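Local coordinates for DUF1214 domain-containing protein (Burkholderia cenocepacia, PDB 6ANS) that is of unknown function but belongs to the DUF1214 family and binds a sodium ion in the crystal, at residues G34-D39 with G230-A235; S71-I76 with Q236-T241; P254-L259 with H280-L285; A290-V295 with R377-K382. All coordinates share one frame; numbering follows the deposited sequence.

Contact 1 (G34-D39 with G230-A235); sequences GQTWAD and GLMRAA
Two nearly parallel helices of the helical layer meet here, the start of helix 35-46 and the first half of helix 224-251. Over the short segments the axes approach to 9.7 Å and run at 6° to each other. No hydrogen bond crosses the contact, and the packing is apolar. Thr36 and Met232, a selenomethionine, are the nearest pair along the backbones. The Met232 chain is bent at both chi2 (-36°) and chi3 (-62°). The bends carry its selenium across to the first helix. There Met232 SE lies 4.0 Å from Thr36 CG2. Met232 SE is also 4.0 Å from Asp39 CB, one helical turn further on. Met232 CE continues past SE to 4.2 Å from Asp39 CB. Thr36 turns its methyl, not its hydroxyl, to this contact, because CG2 stands opposite the backbone N. Leu231 adds a second point of packing: its CD2 comes to the edge of the Trp37 indole, 4.3 Å from Trp37 CZ3 and near the ring plane. The Asp39 carboxylate is engaged along its own helix. Gln35 NE2 donates to Asp39 OD1 over 2.9 Å, arriving from above the carboxylate plane. Gly34 is the N-cap of this helix and has a positive phi, a backbone shape suited to glycine at the junction with helix 24-33. Trp37 also reaches the second subunit, where its NE1 donates to Leu44 O and its ring meets Phe67. Leu31 of helix 24-33 touches both Thr36 and Leu231, while Ala234 packs on Ala77 and Leu78 of helix 60-83.

Contact 2 (S71-I76 with Q236-T241); sequences SRLMRI and QFVEQT
Leu73 and Val238 mark the closest backbone approach of two crossing helices, with their CA atoms 5.4 Å apart. The segment axes come to 8.7 Å and cross at 132°. Val238 sets CG1 opposite its backbone N (chi1 174°), which places CG2 beside that N. Val238 CG2 presses on the backbone of the other helix, 3.5 Å from Met74 N, and lies 3.9 Å from Leu73 CB. Leu73 spreads its two methyls along the second helix. Leu73 CD1 lies 3.8 Å from Val238 O, and Leu73 CD2 meets the Thr241 methyl CG2 at 4.0 Å. Thr241 can offer that methyl because its hydroxyl turns back to its own helix. Thr241 OG1 donates to Phe237 O over 2.8 Å, on the opposite face of the carbonyl plane from Thr241 N. The same OG1 sits over the centre of the Phe237 ring. That ring comes obliquely against Ile76, with Phe237 CE2 4.4 Å from Ile76 CG2. All six touching residues are buried. Leu44 of helix 35-46 packs on Val238, and Ile102 covers Leu73 and Ile76. Ser71 and Arg75 pack on Leu78 of the second subunit, on the side of helix 60-83 turned away from helix 224-251.

Contact 3 (P254-L259 with H280-L285); sequences PHVNAL and HSCWSL. With EDO (1,2-ethanediol), chain H.
A type II beta turn, His255 to Ala258, lies along the outer strand 276-284 of an antiparallel sheet and is tied to it by five hydrogen bonds. Asn257 carries three of them. Asn257 N donates to Cys282 O over 2.8 Å. Its side-chain amide then pairs with the backbone of Ser284: Asn257 OD1 accepts from Ser284 N at 2.8 Å, and Asn257 ND2 donates to Ser284 O at 2.9 Å. The second bond leaves ND2 close to the amide plane, with an N-H...O angle of 162°. Two bonds to one residue should fix the rotation of the amide. Ser281 OG makes the remaining two. Ser281 OG donates to Ala258 O over 2.6 Å and accepts from His255 ND1 over 2.9 Å, lying near the plane of the imidazole. The His255 ring is brought there by a chi1 of 53°, with CG between the backbone N and carbonyl carbon. Apolar contacts fill in beside these bonds, with Val256 CB 3.8 Å from Cys282 SG and Leu259 CD1 3.8 Å from Ser281 CB. Away from the turn, His280 NE2 donates to O2 of a 1,2-ethanediol, probably from the crystallisation liquor, over 2.6 Å. Strand 360-368 pairs with the strand through Ile363 and Gly361. Its Ile363 and Trp365 touch Leu259, while Ala258 and Leu259 touch Thr378 of strand 377-382.

Contact 4 (A290-V295 with R377-K382); sequences ALVIDV and RTRVVK
Asp294 meets two arginines on an antiparallel strand pair, 290-295 with the edge strand 377-382, and forms a salt-bridge network with both. The arginines approach differently. The Arg377 guanidinium is stacked on the carboxylate, the planes 27° apart, with Asp294 CB over its centre. Asp294 OD2 is 3.5 Å from Arg377 NH1 but well out of the guanidinium plane, so only charge links them. The Arg379 guanidinium is nearly coplanar with the carboxylate, at 11°. Asp294 OD2 lies at its edge, with a weak bond from Arg379 NH1 of 3.3 Å. Both arginine chains are extended from CG to NE. Arg379 runs alongside Val292, pointing the same way, and Arg379 NH1 lies 3.5 Å from Val292 CG1. Val292 sends its other methyl to Val381, two residues further along the edge strand, with Val292 CG2 3.9 Å from Val381 CG2. The opposite face carries Leu291, Ile293, Thr378 and Val380, where Leu291 CD1 meets Val380 CG2 at 3.7 Å. Beneath the side chains, Ala290, Val292 and Asp294 form hydrogen-bonded pairs with Val381, Arg379 and Arg377. Strand 338-343 flanks 290-295 on its other side, and its Thr339 bonds Asp294 OD1. Arg377 NH2 has a second partner in Asp296, and Leu386 of helix 383-389 covers Ala290, Val292 and Val381. A water donates to Asp294 OD2 over 2.6 Å and to Val292 O over 2.8 Å.

Overall arrangement
Contacts 1 and 2 adjoin on helix 224-251, with centres 13 Å apart, and both touch the second subunit. Their segments alternate along the chain, and helix 224-251 packs on both helix 35-46 and helix 60-83. Contacts 3 and 4 lie on the C-terminal sheets, 11 Å apart between centres. They touch directly: Asn257 O and Thr378 OG1 are 2.7 Å apart, a probable hydrogen bond, and Leu285 packs on Leu291. Contacts 1 and 4 are about 46 Å apart between centres, on opposite sides of the chain's centre. The bound sodium ion lies about 5 Å from the His280 side chain of contact 3 and about 10 Å from that of Thr241 in contact 2.

Contact 1 (G34-D39 with G230-A235)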
loop_
_atom_site.group_PDB
_atom_site.type_symbol
_atom_site.label_atom_id
_atom_site.label_comp_id
_atom_site.label_asym_id
_atom_site.label_seq_id
_atom_site.Cartn_x
_atom_site.Cartn_y
_atom_site.Cartn_z
ATOM N N GLY A 34 -13.620 -14.949 16.356
ATOM C CA GLY A 34 -14.093 -14.628 15.025
ATOM C C GLY A 34 -15.267 -13.673 14.985
ATOM O O GLY A 34 -15.651 -13.224 13.891
ATOM N N GLN A 35 -15.848 -13.343 16.142
ATOM C CA GLN A 35 -16.951 -12.393 16.163
ATOM C C GLN A 35 -16.499 -11.024 15.657
ATOM O O GLN A 35 -17.193 -10.392 14.847
ATOM C CB GLN A 35 -17.515 -12.301 17.585
ATOM C CG GLN A 35 -18.720 -11.399 17.717
ATOM C CD GLN A 35 -19.880 -11.907 16.895
ATOM O OE1 GLN A 35 -20.365 -13.026 17.100
ATOM N NE2 GLN A 35 -20.350 -11.082 15.975
ATOM N N THR A 36 -15.311 -10.570 16.082
ATOM C CA THR A 36 -14.818 -9.267 15.637
ATOM C C THR A 36 -14.655 -9.239 14.126
ATOM O O THR A 36 -14.981 -8.235 13.472
ATOM C CB THR A 36 -13.477 -8.934 16.302
ATOM O OG1 THR A 36 -13.592 -9.084 17.716
ATOM C CG2 THR A 36 -13.067 -7.493 15.977
ATOM N N TRP A 37 -14.126 -10.326 13.558
ATOM C CA TRP A 37 -13.962 -10.380 12.115
ATOM C C TRP A 37 -15.312 -10.285 11.426
ATOM O O TRP A 37 -15.455 -9.583 10.419
ATOM C CB TRP A 37 -13.228 -11.666 11.707
ATOM C CG TRP A 37 -12.920 -11.705 10.235
ATOM C CD1 TRP A 37 -13.541 -12.466 9.292
ATOM C CD2 TRP A 37 -11.932 -10.925 9.535
ATOM N NE1 TRP A 37 -13.001 -12.219 8.057
ATOM C CE2 TRP A 37 -12.012 -11.279 8.176
ATOM C CE3 TRP A 37 -10.980 -9.972 9.932
ATOM C CZ2 TRP A 37 -11.191 -10.715 7.208
ATOM C CZ3 TRP A 37 -10.159 -9.408 8.968
ATOM C CH2 TRP A 37 -10.267 -9.781 7.622
ATOM N N ALA A 38 -16.325 -10.976 11.962
ATOM C CA ALA A 38 -17.659 -10.866 11.384
ATOM C C ALA A 38 -18.167 -9.433 11.461
ATOM O O ALA A 38 -18.653 -8.879 10.466
ATOM C CB ALA A 38 -18.621 -11.820 12.096
ATOM N N ASP A 39 -18.039 -8.807 12.638
ATOM C CA ASP A 39 -18.499 -7.429 12.805
ATOM C C ASP A 39 -17.745 -6.477 11.892
ATOM O O ASP A 39 -18.327 -5.531 11.351
ATOM C CB ASP A 39 -18.328 -6.991 14.260
ATOM C CG ASP A 39 -19.240 -7.737 15.192
ATOM O OD1 ASP A 39 -20.117 -8.487 14.693
ATOM O OD2 ASP A 39 -19.051 -7.602 16.417
ATOM N N GLY A 230 -8.154 -2.154 16.669
ATOM C CA GLY A 230 -7.694 -1.678 15.373
ATOM C C GLY A 230 -8.642 -2.059 14.253
ATOM O O GLY A 230 -8.917 -1.256 13.361
ATOM N N LEU A 231 -9.158 -3.287 14.282
ATOM C CA LEU A 231 -10.075 -3.715 13.225
ATOM C C LEU A 231 -11.359 -2.890 13.235
ATOM O O LEU A 231 -11.810 -2.406 12.188
ATOM C CB LEU A 231 -10.387 -5.205 13.366
ATOM C CG LEU A 231 -9.243 -6.137 12.955
ATOM C CD1 LEU A 231 -9.542 -7.577 13.373
ATOM C CD2 LEU A 231 -9.009 -6.047 11.461
HETATM N N MSE A 232 -11.966 -2.713 14.409
HETATM C CA MSE A 232 -13.218 -1.970 14.483
HETATM C C MSE A 232 -12.987 -0.508 14.089
HETATM O O MSE A 232 -13.790 0.069 13.352
HETATM C CB MSE A 232 -13.849 -2.080 15.883
HETATM C CG MSE A 232 -14.390 -3.495 16.192
HETATM SE SE MSE A 232 -15.210 -4.451 14.625
HETATM C CE MSE A 232 -16.679 -3.175 14.273
ATOM N N ARG A 233 -11.876 0.089 14.537
ATOM C CA ARG A 233 -11.593 1.460 14.114
ATOM C C ARG A 233 -11.399 1.536 12.604
ATOM O O ARG A 233 -11.884 2.473 11.955
ATOM C CB ARG A 233 -10.366 2.021 14.850
ATOM C CG ARG A 233 -10.683 2.533 16.287
ATOM C CD ARG A 233 -9.472 3.250 16.911
ATOM N NE ARG A 233 -8.396 2.303 17.202
ATOM C CZ ARG A 233 -8.354 1.550 18.297
ATOM N NH1 ARG A 233 -9.316 1.654 19.208
ATOM N NH2 ARG A 233 -7.347 0.703 18.489
ATOM N N ALA A 234 -10.708 0.550 12.024
ATOM C CA ALA A 234 -10.523 0.539 10.574
ATOM C C ALA A 234 -11.863 0.461 9.854
ATOM O O ALA A 234 -12.130 1.243 8.937
ATOM C CB ALA A 234 -9.614 -0.624 10.162
ATOM N N ALA A 235 -12.736 -0.459 10.282
ATOM C CA ALA A 235 -14.047 -0.596 9.645
ATOM C C ALA A 235 -14.866 0.670 9.812
ATOM O O ALA A 235 -15.525 1.123 8.868
ATOM C CB ALA A 235 -14.817 -1.802 10.220
#

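Contact 2 (S71-I76 with Q236-T241)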
loop_
_atom_site.group_PDB
_atom_site.type_symbol
_atom_site.label_atom_id
_atom_site.label_comp_id
_atom_site.label_asym_id
_atom_site.label_seq_id
_atom_site.Cartn_x
_atom_site.Cartn_y
_atom_site.Cartn_z
ATOM N N SER A 71 -13.315 0.296 -1.095
ATOM C CA SER A 71 -12.169 -0.592 -0.953
ATOM C C SER A 71 -10.878 0.201 -0.722
ATOM O O SER A 71 -9.977 -0.269 -0.018
ATOM C CB SER A 71 -12.045 -1.502 -2.178
ATOM O OG SER A 71 -11.427 -0.857 -3.285
ATOM N N ARG A 72 -10.768 1.390 -1.309
ATOM C CA ARG A 72 -9.589 2.226 -1.077
ATOM C C ARG A 72 -9.542 2.752 0.355
ATOM O O ARG A 72 -8.467 2.824 0.962
ATOM C CB ARG A 72 -9.561 3.380 -2.071
ATOM C CG ARG A 72 -9.281 2.912 -3.498
ATOM C CD ARG A 72 -9.549 4.003 -4.509
ATOM N NE ARG A 72 -8.978 3.668 -5.807
ATOM C CZ ARG A 72 -8.791 4.545 -6.789
ATOM N NH1 ARG A 72 -9.145 5.823 -6.621
ATOM N NH2 ARG A 72 -8.228 4.145 -7.929
ATOM N N LEU A 73 -10.692 3.137 0.910
ATOM C CA LEU A 73 -10.712 3.594 2.297
ATOM C C LEU A 73 -10.246 2.482 3.229
ATOM O O LEU A 73 -9.505 2.730 4.191
ATOM C CB LEU A 73 -12.115 4.058 2.669
ATOM C CG LEU A 73 -12.594 5.301 1.909
ATOM C CD1 LEU A 73 -14.004 5.675 2.335
ATOM C CD2 LEU A 73 -11.641 6.458 2.143
HETATM N N MSE A 74 -10.648 1.246 2.930
HETATM C CA MSE A 74 -10.267 0.023 3.641
HETATM C C MSE A 74 -8.774 -0.125 3.791
HETATM O O MSE A 74 -8.227 -0.427 4.837
HETATM C CB MSE A 74 -10.770 -1.192 2.863
HETATM C CG MSE A 74 -11.864 -1.976 3.471
HETATM SE SE MSE A 74 -12.271 -3.487 2.272
HETATM C CE MSE A 74 -11.005 -4.703 3.110
ATOM N N ARG A 75 -8.115 0.021 2.650
ATOM C CA ARG A 75 -6.670 -0.149 2.611
ATOM C C ARG A 75 -5.988 0.905 3.476
ATOM O O ARG A 75 -5.094 0.588 4.270
ATOM C CB ARG A 75 -6.193 -0.086 1.160
ATOM C CG ARG A 75 -6.600 -1.323 0.306
ATOM C CD ARG A 75 -6.637 -0.990 -1.199
ATOM N NE ARG A 75 -5.359 -0.453 -1.660
ATOM C CZ ARG A 75 -5.227 0.508 -2.574
ATOM N NH1 ARG A 75 -6.297 1.050 -3.158
ATOM N NH2 ARG A 75 -4.019 0.931 -2.902
ATOM N N ILE A 76 -6.424 2.166 3.351
ATOM C CA ILE A 76 -5.880 3.235 4.184
ATOM C C ILE A 76 -6.184 2.960 5.650
ATOM O O ILE A 76 -5.308 3.059 6.521
ATOM C CB ILE A 76 -6.454 4.599 3.752
ATOM C CG1 ILE A 76 -5.999 4.965 2.337
ATOM C CG2 ILE A 76 -6.024 5.679 4.713
ATOM C CD1 ILE A 76 -6.793 6.137 1.769
ATOM N N GLN A 236 -14.843 1.253 11.014
ATOM C CA GLN A 236 -15.619 2.463 11.260
ATOM C C GLN A 236 -15.045 3.665 10.518
ATOM O O GLN A 236 -15.794 4.588 10.181
ATOM C CB GLN A 236 -15.709 2.723 12.768
ATOM C CG GLN A 236 -16.779 1.854 13.451
ATOM C CD GLN A 236 -16.397 1.445 14.857
ATOM O OE1 GLN A 236 -15.513 2.051 15.474
ATOM N NE2 GLN A 236 -17.085 0.426 15.391
ATOM N N PHE A 237 -13.734 3.661 10.249
ATOM C CA PHE A 237 -13.131 4.692 9.405
ATOM C C PHE A 237 -13.739 4.696 8.005
ATOM O O PHE A 237 -14.019 5.765 7.452
ATOM C CB PHE A 237 -11.616 4.485 9.333
ATOM C CG PHE A 237 -10.874 5.547 8.545
ATOM C CD1 PHE A 237 -10.385 6.694 9.179
ATOM C CD2 PHE A 237 -10.649 5.387 7.178
ATOM C CE1 PHE A 237 -9.684 7.668 8.457
ATOM C CE2 PHE A 237 -9.960 6.356 6.445
ATOM C CZ PHE A 237 -9.469 7.503 7.086
ATOM N N VAL A 238 -13.931 3.517 7.404
ATOM C CA VAL A 238 -14.526 3.450 6.066
ATOM C C VAL A 238 -15.923 4.054 6.077
ATOM O O VAL A 238 -16.265 4.907 5.245
ATOM C CB VAL A 238 -14.576 1.997 5.555
ATOM C CG1 VAL A 238 -15.336 1.951 4.235
ATOM C CG2 VAL A 238 -13.187 1.442 5.381
ATOM N N GLU A 239 -16.747 3.625 7.029
ATOM C CA GLU A 239 -18.124 4.108 7.078
ATOM C C GLU A 239 -18.176 5.603 7.350
ATOM O O GLU A 239 -18.885 6.344 6.657
ATOM C CB GLU A 239 -18.914 3.354 8.146
ATOM C CG GLU A 239 -20.345 3.869 8.313
ATOM C CD GLU A 239 -21.256 2.845 8.954
ATOM O OE1 GLU A 239 -20.954 2.459 10.105
ATOM O OE2 GLU A 239 -22.282 2.459 8.333
ATOM N N GLN A 240 -17.415 6.072 8.348
ATOM C CA GLN A 240 -17.505 7.485 8.738
ATOM C C GLN A 240 -16.862 8.409 7.709
ATOM O O GLN A 240 -17.360 9.514 7.470
ATOM C CB GLN A 240 -16.871 7.718 10.112
ATOM C CG GLN A 240 -17.572 7.026 11.268
ATOM C CD GLN A 240 -19.037 7.408 11.368
ATOM O OE1 GLN A 240 -19.398 8.585 11.259
ATOM N NE2 GLN A 240 -19.892 6.410 11.578
ATOM N N THR A 241 -15.751 7.995 7.103
ATOM C CA THR A 241 -15.090 8.870 6.133
ATOM C C THR A 241 -15.944 9.030 4.890
ATOM O O THR A 241 -16.141 10.149 4.401
ATOM C CB THR A 241 -13.714 8.320 5.761
ATOM O OG1 THR A 241 -12.913 8.238 6.940
ATOM C CG2 THR A 241 -12.999 9.209 4.706
#

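Contact 3 (P254-L259 with H280-L285)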
loop_
_atom_site.group_PDB
_atom_site.type_symbol
_atom_site.label_atom_id
_atom_site.label_comp_id
_atom_site.label_asym_id
_atom_site.label_seq_id
_atom_site.Cartn_x
_atom_site.Cartn_y
_atom_site.Cartn_z
ATOM N N PRO A 254 -26.691 23.140 -3.889
ATOM C CA PRO A 254 -27.269 24.470 -4.155
ATOM C C PRO A 254 -26.349 25.397 -4.940
ATOM O O PRO A 254 -26.844 26.301 -5.624
ATOM C CB PRO A 254 -27.573 25.021 -2.750
ATOM C CG PRO A 254 -27.734 23.814 -1.891
ATOM C CD PRO A 254 -26.775 22.784 -2.458
ATOM N N HIS A 255 -25.032 25.210 -4.872
ATOM C CA HIS A 255 -24.139 26.044 -5.674
ATOM C C HIS A 255 -23.339 25.195 -6.665
ATOM O O HIS A 255 -22.128 25.373 -6.822
ATOM C CB HIS A 255 -23.218 26.897 -4.774
ATOM C CG HIS A 255 -22.438 26.128 -3.746
ATOM N ND1 HIS A 255 -21.287 25.426 -4.047
ATOM C CD2 HIS A 255 -22.623 25.987 -2.410
ATOM C CE1 HIS A 255 -20.804 24.875 -2.945
ATOM N NE2 HIS A 255 -21.597 25.198 -1.937
ATOM N N VAL A 256 -24.034 24.286 -7.362
ATOM C CA VAL A 256 -23.407 23.461 -8.388
ATOM C C VAL A 256 -22.812 24.343 -9.479
ATOM O O VAL A 256 -23.417 25.335 -9.900
ATOM C CB VAL A 256 -24.442 22.480 -8.970
ATOM C CG1 VAL A 256 -25.626 23.244 -9.588
ATOM C CG2 VAL A 256 -23.813 21.560 -10.018
ATOM N N ASN A 257 -21.611 23.986 -9.937
ATOM C CA ASN A 257 -20.879 24.683 -10.998
ATOM C C ASN A 257 -20.444 26.097 -10.621
ATOM O O ASN A 257 -19.963 26.827 -11.484
ATOM C CB ASN A 257 -21.673 24.739 -12.313
ATOM C CG ASN A 257 -21.775 23.375 -12.992
ATOM O OD1 ASN A 257 -20.886 22.534 -12.854
ATOM N ND2 ASN A 257 -22.848 23.163 -13.741
ATOM N N ALA A 258 -20.618 26.518 -9.371
ATOM C CA ALA A 258 -19.928 27.685 -8.837
ATOM C C ALA A 258 -18.831 27.192 -7.905
ATOM O O ALA A 258 -18.755 26.009 -7.592
ATOM C CB ALA A 258 -20.897 28.634 -8.106
ATOM N N LEU A 259 -17.978 28.095 -7.436
ATOM C CA LEU A 259 -16.847 27.710 -6.587
ATOM C C LEU A 259 -16.711 28.677 -5.419
ATOM O O LEU A 259 -15.714 29.403 -5.304
ATOM C CB LEU A 259 -15.562 27.657 -7.415
ATOM C CG LEU A 259 -14.362 26.941 -6.825
ATOM C CD1 LEU A 259 -14.793 25.603 -6.277
ATOM C CD2 LEU A 259 -13.297 26.757 -7.930
ATOM N N HIS A 280 -14.471 24.531 -2.102
ATOM C CA HIS A 280 -15.010 23.232 -2.474
ATOM C C HIS A 280 -16.359 23.416 -3.149
ATOM O O HIS A 280 -17.200 24.185 -2.671
ATOM C CB HIS A 280 -15.206 22.308 -1.251
ATOM C CG HIS A 280 -13.936 21.875 -0.576
ATOM N ND1 HIS A 280 -13.044 20.993 -1.150
ATOM C CD2 HIS A 280 -13.443 22.158 0.657
ATOM C CE1 HIS A 280 -12.038 20.781 -0.318
ATOM N NE2 HIS A 280 -12.257 21.471 0.788
ATOM N N SER A 281 -16.602 22.662 -4.217
ATOM C CA SER A 281 -17.931 22.659 -4.808
ATOM C C SER A 281 -18.145 21.361 -5.570
ATOM O O SER A 281 -17.244 20.522 -5.683
ATOM C CB SER A 281 -18.131 23.859 -5.730
ATOM O OG SER A 281 -19.520 24.129 -5.909
ATOM N N CYS A 282 -19.354 21.210 -6.105
ATOM C CA CYS A 282 -19.658 20.149 -7.048
ATOM C C CYS A 282 -19.889 20.765 -8.421
ATOM O O CYS A 282 -20.181 21.958 -8.550
ATOM C CB CYS A 282 -20.878 19.325 -6.603
ATOM S SG CYS A 282 -22.459 20.190 -6.660
ATOM N N TRP A 283 -19.728 19.941 -9.452
ATOM C CA TRP A 283 -19.880 20.390 -10.826
ATOM C C TRP A 283 -20.666 19.344 -11.606
ATOM O O TRP A 283 -20.686 18.162 -11.255
ATOM C CB TRP A 283 -18.522 20.648 -11.501
ATOM C CG TRP A 283 -17.638 19.440 -11.532
ATOM C CD1 TRP A 283 -16.739 19.059 -10.589
ATOM C CD2 TRP A 283 -17.610 18.428 -12.547
ATOM N NE1 TRP A 283 -16.130 17.881 -10.961
ATOM C CE2 TRP A 283 -16.639 17.483 -12.167
ATOM C CE3 TRP A 283 -18.286 18.250 -13.754
ATOM C CZ2 TRP A 283 -16.334 16.366 -12.949
ATOM C CZ3 TRP A 283 -17.986 17.135 -14.527
ATOM C CH2 TRP A 283 -17.024 16.202 -14.114
ATOM N N SER A 284 -21.310 19.798 -12.678
ATOM C CA SER A 284 -22.145 18.950 -13.517
ATOM C C SER A 284 -22.121 19.503 -14.932
ATOM O O SER A 284 -22.574 20.630 -15.157
ATOM C CB SER A 284 -23.581 18.909 -12.976
ATOM O OG SER A 284 -24.422 18.149 -13.820
ATOM N N LEU A 285 -21.608 18.719 -15.882
ATOM C CA LEU A 285 -21.425 19.199 -17.247
ATOM C C LEU A 285 -21.819 18.134 -18.254
ATOM O O LEU A 285 -21.358 16.992 -18.166
ATOM C CB LEU A 285 -19.971 19.613 -17.506
ATOM C CG LEU A 285 -19.421 20.838 -16.781
ATOM C CD1 LEU A 285 -17.898 20.920 -16.984
ATOM C CD2 LEU A 285 -20.113 22.099 -17.285
HETATM C C1 EDO H . -9.700 18.718 3.531
HETATM O O1 EDO H . -8.386 18.714 2.937
HETATM C C2 EDO H . -10.168 20.140 3.862
HETATM O O2 EDO H . -10.619 20.850 2.692
#

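Contact 4 (A290-V295 with R377-K382)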
loop_
_atom_site.group_PDB
_atom_site.type_symbol
_atom_site.label_atom_id
_atom_site.label_comp_id
_atom_site.label_asym_id
_atom_site.label_seq_id
_atom_site.Cartn_x
_atom_site.Cartn_y
_atom_site.Cartn_z
ATOM N N ALA A 290 -18.707 23.352 -21.025
ATOM C CA ALA A 290 -17.465 23.618 -20.328
ATOM C C ALA A 290 -17.745 24.564 -19.174
ATOM O O ALA A 290 -18.631 25.420 -19.253
ATOM C CB ALA A 290 -16.407 24.218 -21.268
ATOM N N LEU A 291 -16.983 24.395 -18.098
ATOM C CA LEU A 291 -17.027 25.294 -16.955
ATOM C C LEU A 291 -15.820 26.216 -17.032
ATOM O O LEU A 291 -14.676 25.750 -16.979
ATOM C CB LEU A 291 -17.023 24.513 -15.641
ATOM C CG LEU A 291 -17.178 25.396 -14.397
ATOM C CD1 LEU A 291 -18.572 26.025 -14.332
ATOM C CD2 LEU A 291 -16.871 24.625 -13.140
ATOM N N VAL A 292 -16.073 27.517 -17.144
ATOM C CA VAL A 292 -15.021 28.518 -17.255
ATOM C C VAL A 292 -14.820 29.148 -15.887
ATOM O O VAL A 292 -15.725 29.806 -15.361
ATOM C CB VAL A 292 -15.372 29.588 -18.298
ATOM C CG1 VAL A 292 -14.213 30.583 -18.441
ATOM C CG2 VAL A 292 -15.728 28.937 -19.635
ATOM N N ILE A 293 -13.630 28.961 -15.320
ATOM C CA ILE A 293 -13.264 29.498 -14.015
ATOM C C ILE A 293 -12.269 30.628 -14.230
ATOM O O ILE A 293 -11.322 30.483 -15.011
ATOM C CB ILE A 293 -12.663 28.410 -13.105
ATOM C CG1 ILE A 293 -13.536 27.146 -13.113
ATOM C CG2 ILE A 293 -12.469 28.931 -11.688
ATOM C CD1 ILE A 293 -12.892 25.957 -12.412
ATOM N N ASP A 294 -12.476 31.747 -13.528
ATOM C CA ASP A 294 -11.651 32.940 -13.676
ATOM C C ASP A 294 -11.314 33.522 -12.318
ATOM O O ASP A 294 -12.186 33.631 -11.449
ATOM C CB ASP A 294 -12.356 34.031 -14.487
ATOM C CG ASP A 294 -12.379 33.741 -15.962
ATOM O OD1 ASP A 294 -11.303 33.762 -16.592
ATOM O OD2 ASP A 294 -13.478 33.482 -16.492
ATOM N N VAL A 295 -10.058 33.930 -12.161
ATOM C CA VAL A 295 -9.635 34.838 -11.102
ATOM C C VAL A 295 -9.011 36.054 -11.778
ATOM O O VAL A 295 -8.198 35.908 -12.700
ATOM C CB VAL A 295 -8.656 34.170 -10.115
ATOM C CG1 VAL A 295 -9.384 33.100 -9.293
ATOM C CG2 VAL A 295 -7.452 33.574 -10.841
ATOM N N ARG A 377 -14.664 33.245 -10.045
ATOM C CA ARG A 377 -15.985 33.239 -10.646
ATOM C C ARG A 377 -16.036 32.135 -11.695
ATOM O O ARG A 377 -15.006 31.691 -12.211
ATOM C CB ARG A 377 -16.320 34.592 -11.281
ATOM C CG ARG A 377 -15.286 35.124 -12.251
ATOM C CD ARG A 377 -15.563 36.597 -12.622
ATOM N NE ARG A 377 -14.512 37.162 -13.472
ATOM C CZ ARG A 377 -14.425 36.941 -14.781
ATOM N NH1 ARG A 377 -15.331 36.182 -15.382
ATOM N NH2 ARG A 377 -13.445 37.484 -15.492
ATOM N N THR A 378 -17.252 31.671 -11.981
ATOM C CA THR A 378 -17.466 30.570 -12.905
ATOM C C THR A 378 -18.633 30.899 -13.825
ATOM O O THR A 378 -19.510 31.697 -13.487
ATOM C CB THR A 378 -17.779 29.256 -12.176
ATOM O OG1 THR A 378 -19.078 29.355 -11.577
ATOM C CG2 THR A 378 -16.737 28.966 -11.089
ATOM N N ARG A 379 -18.641 30.259 -14.994
ATOM C CA ARG A 379 -19.813 30.262 -15.860
ATOM C C ARG A 379 -19.747 29.035 -16.760
ATOM O O ARG A 379 -18.665 28.516 -17.047
ATOM C CB ARG A 379 -19.921 31.550 -16.681
ATOM C CG ARG A 379 -18.877 31.720 -17.753
ATOM C CD ARG A 379 -18.924 33.131 -18.339
ATOM N NE ARG A 379 -18.125 33.236 -19.558
ATOM C CZ ARG A 379 -16.809 33.423 -19.569
ATOM N NH1 ARG A 379 -16.149 33.518 -18.420
ATOM N NH2 ARG A 379 -16.154 33.506 -20.725
ATOM N N VAL A 380 -20.921 28.532 -17.134
ATOM C CA VAL A 380 -21.047 27.387 -18.029
ATOM C C VAL A 380 -21.326 27.873 -19.444
ATOM O O VAL A 380 -22.227 28.690 -19.663
ATOM C CB VAL A 380 -22.151 26.427 -17.558
ATOM C CG1 VAL A 380 -22.310 25.289 -18.564
ATOM C CG2 VAL A 380 -21.821 25.880 -16.173
ATOM N N VAL A 381 -20.547 27.379 -20.408
ATOM C CA VAL A 381 -20.738 27.699 -21.817
ATOM C C VAL A 381 -20.683 26.407 -22.626
ATOM O O VAL A 381 -20.365 25.335 -22.111
ATOM C CB VAL A 381 -19.696 28.703 -22.344
ATOM C CG1 VAL A 381 -19.680 29.964 -21.484
ATOM C CG2 VAL A 381 -18.323 28.049 -22.386
ATOM N N LYS A 382 -21.009 26.525 -23.909
ATOM C CA LYS A 382 -20.824 25.415 -24.831
ATOM C C LYS A 382 -19.345 25.293 -25.185
ATOM O O LYS A 382 -18.692 26.293 -25.508
ATOM C CB LYS A 382 -21.655 25.632 -26.096
ATOM C CG LYS A 382 -23.159 25.535 -25.889
ATOM C CD LYS A 382 -23.603 24.096 -25.763
ATOM C CE LYS A 382 -25.097 23.990 -25.504
ATOM N NZ LYS A 382 -25.529 22.565 -25.456
HETATM O O HOH W 1 -15.770 32.613 -15.532
#